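Local coordinates for protein glucosamine-6-phosphate deaminase (Thermotoga maritima, PDB 1J5X) that belongs to the SIS-domain family, with an alpha/beta fold of two parallel beta sheets and surrounding helices, at residues A231-E243 with G319-P333. Numbering follows the deposited sequence.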
ATOM      1  N   ALA A 231      -3.431   7.959   0.113  1.00 17.43           N
ATOM      2  CA  ALA A 231      -4.039   9.040  -0.658  1.00 19.81           C
ATOM      3  C   ALA A 231      -4.920   8.502  -1.750  1.00 20.96           C
ATOM      4  O   ALA A 231      -6.035   9.008  -1.977  1.00 19.93           O
ATOM      5  CB  ALA A 231      -2.928   9.977  -1.224  1.00 19.49           C
ATOM      6  N   LEU A 232      -4.492   7.427  -2.400  1.00 18.21           N
ATOM      7  CA  LEU A 232      -5.283   6.907  -3.495  1.00 20.35           C
ATOM      8  C   LEU A 232      -6.622   6.351  -2.991  1.00 23.38           C
ATOM      9  O   LEU A 232      -7.687   6.466  -3.666  1.00 20.96           O
ATOM     10  CB  LEU A 232      -4.478   5.820  -4.247  1.00 20.25           C
ATOM     11  CG  LEU A 232      -5.261   5.107  -5.345  1.00 23.68           C
ATOM     12  CD1 LEU A 232      -5.581   6.177  -6.374  1.00 23.02           C
ATOM     13  CD2 LEU A 232      -4.471   4.006  -6.044  1.00 21.07           C
ATOM     14  N   LYS A 233      -6.608   5.719  -1.810  1.00 19.45           N
ATOM     15  CA  LYS A 233      -7.879   5.194  -1.278  1.00 21.37           C
ATOM     16  C   LYS A 233      -8.859   6.330  -1.047  1.00 20.89           C
ATOM     17  O   LYS A 233     -10.056   6.179  -1.343  1.00 23.65           O
ATOM     18  CB  LYS A 233      -7.668   4.455   0.056  1.00 20.71           C
ATOM     19  CG  LYS A 233      -6.623   3.337   0.084  1.00 22.19           C
ATOM     20  CD  LYS A 233      -6.940   2.131  -0.789  1.00 18.94           C
ATOM     21  CE  LYS A 233      -6.662   2.378  -2.327  1.00 20.42           C
ATOM     22  NZ  LYS A 233      -6.360   1.077  -3.059  1.00 21.84           N
ATOM     23  N   CYS A 234      -8.398   7.443  -0.509  1.00 20.73           N
ATOM     24  CA  CYS A 234      -9.330   8.535  -0.252  1.00 21.98           C
ATOM     25  C   CYS A 234      -9.743   9.243  -1.499  1.00 24.13           C
ATOM     26  O   CYS A 234     -10.840   9.833  -1.541  1.00 21.53           O
ATOM     27  CB  CYS A 234      -8.775   9.523   0.717  1.00 20.18           C
ATOM     28  SG  CYS A 234      -8.591   8.702   2.377  1.00 23.42           S
ATOM     29  N   ILE A 235      -8.891   9.188  -2.519  1.00 22.94           N
ATOM     30  CA  ILE A 235      -9.271   9.825  -3.779  1.00 22.34           C
ATOM     31  C   ILE A 235     -10.343   8.987  -4.406  1.00 23.12           C
ATOM     32  O   ILE A 235     -11.411   9.511  -4.735  1.00 25.50           O
ATOM     33  CB  ILE A 235      -8.041   9.948  -4.767  1.00 23.85           C
ATOM     34  CG1 ILE A 235      -7.106  11.053  -4.274  1.00 25.11           C
ATOM     35  CG2 ILE A 235      -8.539  10.218  -6.195  1.00 24.83           C
ATOM     36  CD1 ILE A 235      -5.605  11.010  -4.852  1.00 25.10           C
ATOM     37  N   GLU A 236     -10.110   7.689  -4.534  1.00 21.91           N
ATOM     38  CA  GLU A 236     -11.065   6.835  -5.163  1.00 24.10           C
ATOM     39  C   GLU A 236     -12.370   6.658  -4.385  1.00 28.90           C
ATOM     40  O   GLU A 236     -13.470   6.719  -4.961  1.00 26.37           O
ATOM     41  CB  GLU A 236     -10.510   5.447  -5.394  1.00 22.53           C
ATOM     42  CG  GLU A 236      -9.332   5.337  -6.371  1.00 23.86           C
ATOM     43  CD  GLU A 236      -8.771   3.907  -6.421  1.00 27.31           C
ATOM     44  OE1 GLU A 236      -8.623   3.283  -5.342  1.00 33.19           O
ATOM     45  OE2 GLU A 236      -8.449   3.392  -7.506  1.00 34.77           O
HETATM   46  N   MSE A 237     -12.264   6.433  -3.075  1.00 27.63           N
HETATM   47  CA  MSE A 237     -13.490   6.142  -2.315  1.00 25.56           C
HETATM   48  C   MSE A 237     -14.391   7.305  -2.038  1.00 27.48           C
HETATM   49  O   MSE A 237     -15.631   7.181  -2.119  1.00 27.46           O
HETATM   50  CB  MSE A 237     -13.121   5.510  -0.950  1.00 24.87           C
HETATM   51  CG  MSE A 237     -12.606   4.135  -1.079  1.00 17.40           C
HETATM   52 SE   MSE A 237     -12.191   3.487   0.839  1.00 39.49          SE
HETATM   53  CE  MSE A 237     -11.277   1.911   0.443  1.00 25.99           C
ATOM     54  N   SER A 238     -13.756   8.417  -1.703  1.00 26.73           N
ATOM     55  CA  SER A 238     -14.472   9.583  -1.240  1.00 29.84           C
ATOM     56  C   SER A 238     -14.408  10.841  -2.067  1.00 27.71           C
ATOM     57  O   SER A 238     -15.002  11.843  -1.687  1.00 26.99           O
ATOM     58  CB  SER A 238     -13.983   9.899   0.168  1.00 28.42           C
ATOM     59  OG  SER A 238     -12.810  10.724   0.156  1.00 28.27           O
ATOM     60  N   LEU A 239     -13.639  10.812  -3.153  1.00 28.39           N
ATOM     61  CA  LEU A 239     -13.445  11.983  -3.984  1.00 25.56           C
ATOM     62  C   LEU A 239     -12.866  13.194  -3.277  1.00 28.38           C
ATOM     63  O   LEU A 239     -13.233  14.328  -3.556  1.00 28.59           O
ATOM     64  CB  LEU A 239     -14.793  12.347  -4.674  1.00 26.55           C
ATOM     65  CG  LEU A 239     -15.377  11.174  -5.458  1.00 25.74           C
ATOM     66  CD1 LEU A 239     -16.698  11.617  -6.260  1.00 26.61           C
ATOM     67  CD2 LEU A 239     -14.372  10.700  -6.482  1.00 29.09           C
ATOM     68  N   THR A 240     -11.892  12.980  -2.389  1.00 24.18           N
ATOM     69  CA  THR A 240     -11.307  14.065  -1.672  1.00 26.04           C
ATOM     70  C   THR A 240      -9.904  14.205  -2.207  1.00 25.74           C
ATOM     71  O   THR A 240      -9.218  13.158  -2.369  1.00 25.89           O
ATOM     72  CB  THR A 240     -11.251  13.705  -0.171  1.00 24.88           C
ATOM     73  OG1 THR A 240     -12.590  13.401   0.266  1.00 26.81           O
ATOM     74  CG2 THR A 240     -10.630  14.813   0.636  1.00 29.58           C
ATOM     75  N   PHE A 241      -9.504  15.455  -2.437  1.00 25.95           N
ATOM     76  CA  PHE A 241      -8.174  15.770  -2.923  1.00 25.81           C
ATOM     77  C   PHE A 241      -7.245  15.265  -1.804  1.00 25.55           C
ATOM     78  O   PHE A 241      -7.374  15.686  -0.646  1.00 20.85           O
ATOM     79  CB  PHE A 241      -8.006  17.293  -3.107  1.00 30.18           C
ATOM     80  N   SER A 242      -6.339  14.354  -2.154  1.00 22.78           N
ATOM     81  CA  SER A 242      -5.409  13.799  -1.181  1.00 20.29           C
ATOM     82  C   SER A 242      -4.037  13.713  -1.817  1.00 21.37           C
ATOM     83  O   SER A 242      -3.937  13.478  -3.038  1.00 20.99           O
ATOM     84  CB  SER A 242      -5.830  12.396  -0.810  1.00 20.16           C
ATOM     85  OG  SER A 242      -7.185  12.324  -0.358  1.00 21.15           O
ATOM     86  N   GLU A 243      -3.018  13.809  -0.990  1.00 20.24           N
ATOM     87  CA  GLU A 243      -1.656  13.772  -1.484  1.00 20.50           C
ATOM     88  C   GLU A 243      -0.721  13.167  -0.439  1.00 22.97           C
ATOM     89  O   GLU A 243      -1.014  13.188   0.761  1.00 18.65           O
ATOM     90  CB  GLU A 243      -1.156  15.166  -1.836  1.00 24.38           C
ATOM     91  CG  GLU A 243      -1.291  16.176  -0.719  1.00 23.08           C
ATOM     92  CD  GLU A 243      -0.974  17.638  -1.145  1.00 26.00           C
ATOM     93  OE1 GLU A 243      -0.315  17.911  -2.202  1.00 26.70           O
ATOM     94  OE2 GLU A 243      -1.340  18.544  -0.384  1.00 26.95           O
ATOM     95  N   GLY A 319     -11.260   6.873   4.169  1.00 24.42           N
ATOM     96  CA  GLY A 319     -11.899   7.020   2.866  1.00 27.22           C
ATOM     97  C   GLY A 319     -13.368   6.623   2.952  1.00 27.78           C
ATOM     98  O   GLY A 319     -14.272   7.329   2.425  1.00 25.63           O
ATOM     99  N   TYR A 320     -13.606   5.478   3.585  1.00 25.34           N
ATOM    100  CA  TYR A 320     -14.972   4.964   3.706  1.00 26.50           C
ATOM    101  C   TYR A 320     -15.866   5.943   4.478  1.00 29.26           C
ATOM    102  O   TYR A 320     -16.929   6.380   4.004  1.00 28.38           O
ATOM    103  CB  TYR A 320     -14.968   3.618   4.386  1.00 28.33           C
ATOM    104  CG  TYR A 320     -16.368   3.040   4.454  1.00 31.07           C
ATOM    105  CD1 TYR A 320     -17.228   3.364   5.501  1.00 30.18           C
ATOM    106  CD2 TYR A 320     -16.850   2.234   3.420  1.00 31.74           C
ATOM    107  CE1 TYR A 320     -18.543   2.890   5.512  1.00 32.39           C
ATOM    108  CE2 TYR A 320     -18.156   1.767   3.419  1.00 33.91           C
ATOM    109  CZ  TYR A 320     -18.997   2.099   4.461  1.00 34.74           C
ATOM    110  OH  TYR A 320     -20.322   1.641   4.410  1.00 38.52           O
ATOM    111  N   GLN A 321     -15.428   6.313   5.660  1.00 28.71           N
ATOM    112  CA  GLN A 321     -16.226   7.216   6.465  1.00 30.66           C
ATOM    113  C   GLN A 321     -16.435   8.550   5.774  1.00 30.92           C
ATOM    114  O   GLN A 321     -17.522   9.152   5.888  1.00 30.60           O
ATOM    115  CB  GLN A 321     -15.576   7.410   7.861  1.00 28.74           C
ATOM    116  CG  GLN A 321     -15.587   6.096   8.697  1.00 31.75           C
ATOM    117  CD  GLN A 321     -15.214   6.317  10.172  1.00 31.68           C
ATOM    118  OE1 GLN A 321     -15.254   7.567  10.609  1.00 29.04           O
ATOM    119  NE2 GLN A 321     -14.872   5.363  10.894  1.00 33.35           N
ATOM    120  N   LYS A 322     -15.417   9.035   5.054  1.00 26.89           N
ATOM    121  CA  LYS A 322     -15.572  10.325   4.390  1.00 26.37           C
ATOM    122  C   LYS A 322     -16.572  10.221   3.257  1.00 26.77           C
ATOM    123  O   LYS A 322     -17.293  11.205   2.981  1.00 30.08           O
ATOM    124  CB  LYS A 322     -14.244  10.865   3.815  1.00 25.87           C
ATOM    125  CG  LYS A 322     -14.380  12.173   3.006  1.00 24.66           C
ATOM    126  CD  LYS A 322     -14.655  13.413   3.868  1.00 27.55           C
ATOM    127  CE  LYS A 322     -14.896  14.640   2.972  1.00 26.91           C
ATOM    128  NZ  LYS A 322     -15.056  15.915   3.710  1.00 29.78           N
ATOM    129  N   ALA A 323     -16.614   9.082   2.583  1.00 25.09           N
ATOM    130  CA  ALA A 323     -17.561   8.955   1.491  1.00 28.63           C
ATOM    131  C   ALA A 323     -18.995   9.007   2.058  1.00 30.87           C
ATOM    132  O   ALA A 323     -19.883   9.663   1.498  1.00 31.82           O
ATOM    133  CB  ALA A 323     -17.358   7.681   0.788  1.00 24.38           C
ATOM    134  N   ILE A 324     -19.203   8.313   3.175  1.00 30.35           N
ATOM    135  CA  ILE A 324     -20.530   8.263   3.802  1.00 31.64           C
ATOM    136  C   ILE A 324     -20.926   9.673   4.155  1.00 33.23           C
ATOM    137  O   ILE A 324     -22.065  10.089   3.914  1.00 34.85           O
ATOM    138  CB  ILE A 324     -20.513   7.368   5.094  1.00 33.55           C
ATOM    139  CG1 ILE A 324     -20.208   5.925   4.708  1.00 33.66           C
ATOM    140  CG2 ILE A 324     -21.893   7.429   5.838  1.00 31.25           C
ATOM    141  CD1 ILE A 324     -20.964   5.427   3.528  1.00 40.01           C
ATOM    142  N   SER A 325     -19.959  10.389   4.708  1.00 30.48           N
ATOM    143  CA  SER A 325     -20.080  11.774   5.103  1.00 34.20           C
ATOM    144  C   SER A 325     -20.566  12.679   3.959  1.00 35.85           C
ATOM    145  O   SER A 325     -21.386  13.588   4.167  1.00 33.88           O
ATOM    146  CB  SER A 325     -18.720  12.240   5.575  1.00 35.75           C
ATOM    147  OG  SER A 325     -18.746  13.559   6.062  1.00 42.08           O
ATOM    148  N   ARG A 326     -20.044  12.434   2.760  1.00 36.36           N
ATOM    149  CA  ARG A 326     -20.395  13.205   1.570  1.00 37.66           C
ATOM    150  C   ARG A 326     -21.695  12.669   0.970  1.00 38.94           C
ATOM    151  O   ARG A 326     -22.288  13.318   0.116  1.00 38.57           O
ATOM    152  CB  ARG A 326     -19.299  13.090   0.499  1.00 39.83           C
ATOM    153  CG  ARG A 326     -18.019  13.809   0.823  1.00 40.06           C
ATOM    154  CD  ARG A 326     -17.283  14.141  -0.492  1.00 44.46           C
ATOM    155  NE  ARG A 326     -16.377  15.257  -0.281  1.00 43.75           N
ATOM    156  CZ  ARG A 326     -15.077  15.172  -0.505  1.00 42.31           C
ATOM    157  NH1 ARG A 326     -14.595  14.031  -0.956  1.00 46.26           N
ATOM    158  NH2 ARG A 326     -14.263  16.187  -0.237  1.00 37.94           N
ATOM    159  N   GLY A 327     -22.101  11.486   1.413  1.00 37.52           N
ATOM    160  CA  GLY A 327     -23.299  10.866   0.906  1.00 37.47           C
ATOM    161  C   GLY A 327     -23.019  10.222  -0.439  1.00 40.38           C
ATOM    162  O   GLY A 327     -23.861  10.241  -1.346  1.00 39.66           O
ATOM    163  N   ILE A 328     -21.827   9.662  -0.621  1.00 38.05           N
ATOM    164  CA  ILE A 328     -21.579   9.019  -1.899  1.00 38.01           C
ATOM    165  C   ILE A 328     -21.193   7.600  -1.592  1.00 35.40           C
ATOM    166  O   ILE A 328     -20.831   7.300  -0.466  1.00 36.68           O
ATOM    167  CB  ILE A 328     -20.458   9.686  -2.702  1.00 40.70           C
ATOM    168  CG1 ILE A 328     -19.104   9.246  -2.162  1.00 40.81           C
ATOM    169  CG2 ILE A 328     -20.598  11.226  -2.640  1.00 41.01           C
ATOM    170  CD1 ILE A 328     -17.979   9.623  -3.085  1.00 43.28           C
ATOM    171  N   SER A 329     -21.259   6.729  -2.586  1.00 33.29           N
ATOM    172  CA  SER A 329     -20.922   5.335  -2.362  1.00 32.88           C
ATOM    173  C   SER A 329     -19.468   5.040  -2.647  1.00 34.72           C
ATOM    174  O   SER A 329     -19.021   5.250  -3.763  1.00 33.73           O
ATOM    175  CB  SER A 329     -21.679   4.427  -3.301  1.00 32.28           C
ATOM    176  OG  SER A 329     -21.322   3.080  -3.086  1.00 34.23           O
ATOM    177  N   PRO A 330     -18.725   4.524  -1.660  1.00 35.48           N
ATOM    178  CA  PRO A 330     -17.321   4.232  -1.987  1.00 35.18           C
ATOM    179  C   PRO A 330     -17.198   3.039  -2.920  1.00 33.87           C
ATOM    180  O   PRO A 330     -16.127   2.804  -3.457  1.00 35.80           O
ATOM    181  CB  PRO A 330     -16.676   3.964  -0.622  1.00 34.31           C
ATOM    182  CG  PRO A 330     -17.810   3.478   0.227  1.00 36.73           C
ATOM    183  CD  PRO A 330     -18.973   4.399  -0.212  1.00 33.93           C
ATOM    184  N   ASP A 331     -18.268   2.271  -3.117  1.00 32.58           N
ATOM    185  CA  ASP A 331     -18.188   1.131  -4.041  1.00 30.77           C
ATOM    186  C   ASP A 331     -18.403   1.553  -5.534  1.00 30.91           C
ATOM    187  O   ASP A 331     -18.232   0.745  -6.416  1.00 29.57           O
ATOM    188  CB  ASP A 331     -19.239   0.070  -3.743  1.00 32.14           C
ATOM    189  CG  ASP A 331     -19.102  -0.546  -2.357  1.00 32.04           C
ATOM    190  OD1 ASP A 331     -18.442  -1.612  -2.247  1.00 24.94           O
ATOM    191  OD2 ASP A 331     -19.668   0.054  -1.404  1.00 30.72           O
ATOM    192  N   LYS A 332     -18.757   2.811  -5.781  1.00 30.96           N
ATOM    193  CA  LYS A 332     -19.009   3.281  -7.166  1.00 34.59           C
ATOM    194  C   LYS A 332     -18.211   4.523  -7.480  1.00 34.13           C
ATOM    195  O   LYS A 332     -18.780   5.595  -7.746  1.00 35.32           O
ATOM    196  CB  LYS A 332     -20.486   3.649  -7.332  1.00 33.86           C
ATOM    197  CG  LYS A 332     -21.450   2.604  -6.829  1.00 41.45           C
ATOM    198  CD  LYS A 332     -21.369   1.362  -7.689  1.00 44.55           C
ATOM    199  CE  LYS A 332     -22.636   0.505  -7.572  1.00 47.62           C
ATOM    200  NZ  LYS A 332     -22.587  -0.611  -8.586  1.00 50.82           N
ATOM    201  N   PRO A 333     -16.882   4.413  -7.464  1.00 32.51           N
ATOM    202  CA  PRO A 333     -16.123   5.626  -7.771  1.00 33.36           C
ATOM    203  C   PRO A 333     -16.408   6.020  -9.238  1.00 32.46           C
ATOM    204  O   PRO A 333     -16.467   5.154 -10.096  1.00 29.03           O
ATOM    205  CB  PRO A 333     -14.654   5.189  -7.602  1.00 34.25           C
ATOM    206  CG  PRO A 333     -14.723   3.821  -6.976  1.00 33.81           C
ATOM    207  CD  PRO A 333     -16.026   3.219  -7.425  1.00 33.89           C
TER
HETATM  208  O   HOH W   1     -11.616  17.306  -1.711  1.00 30.83           O
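Helix 222-238, which lies against the four-stranded parallel sheet and leads into its edge strand 241-245, packs here by its C-terminal turns against those of helix 313-326; the axes of 231-238 and 319-326 approach to 8.2 Å, roughly parallel, with a crossing angle of -26°. Ser238 is the knob, set in a hole made by Gly319, Lys322, Ala323 and Arg326; its CB rests 3.4 Å from Gly319 O. With chi1 at 86° its OG turns back into its own helix and reaches Cys234 O on a lone pair, in the carbonyl plane, while Thr240 OG1 donates to Ser238 OG. Gly319, with no side chain, leaves room for Cys234 SG, 3.7 Å from Gly319 N, and for the extended selenomethionine chain of Met237, whose SE lies 3.7 Å from Tyr320 N; small Ala323 allows an equally close approach at Ser238.

Arg326 stretches across the end of helix 222-238, its NH1 directed at Ser238 O near the guanidinium plane and obliquely at Thr240 OG1; both hydrogen bonds are modelled implausibly short, so their exact lengths are doubtful. Lys322 CE covers one guanidinium face, 3.4 Å above its centre. Lys322 NZ goes on to His212 O, and Asp213 forms salt bridges with both Lys322 NZ and Arg326 NH2, probably easing their repulsion. A water joins Arg326 NH2 to Phe241 N.

Beyond the Schellman motif at Gly327 the chain folds back over the other helix: Ile328 CD1 meets Leu239 CG at 3.8 Å, Pro330 CA makes a CA-H...O contact with Met237 O, and Pro333 CB abuts Glu236 O. Helix 313-326 thus packs beside the helix leading into an edge strand of the second parallel sheet in this SIS-type alpha/beta fold.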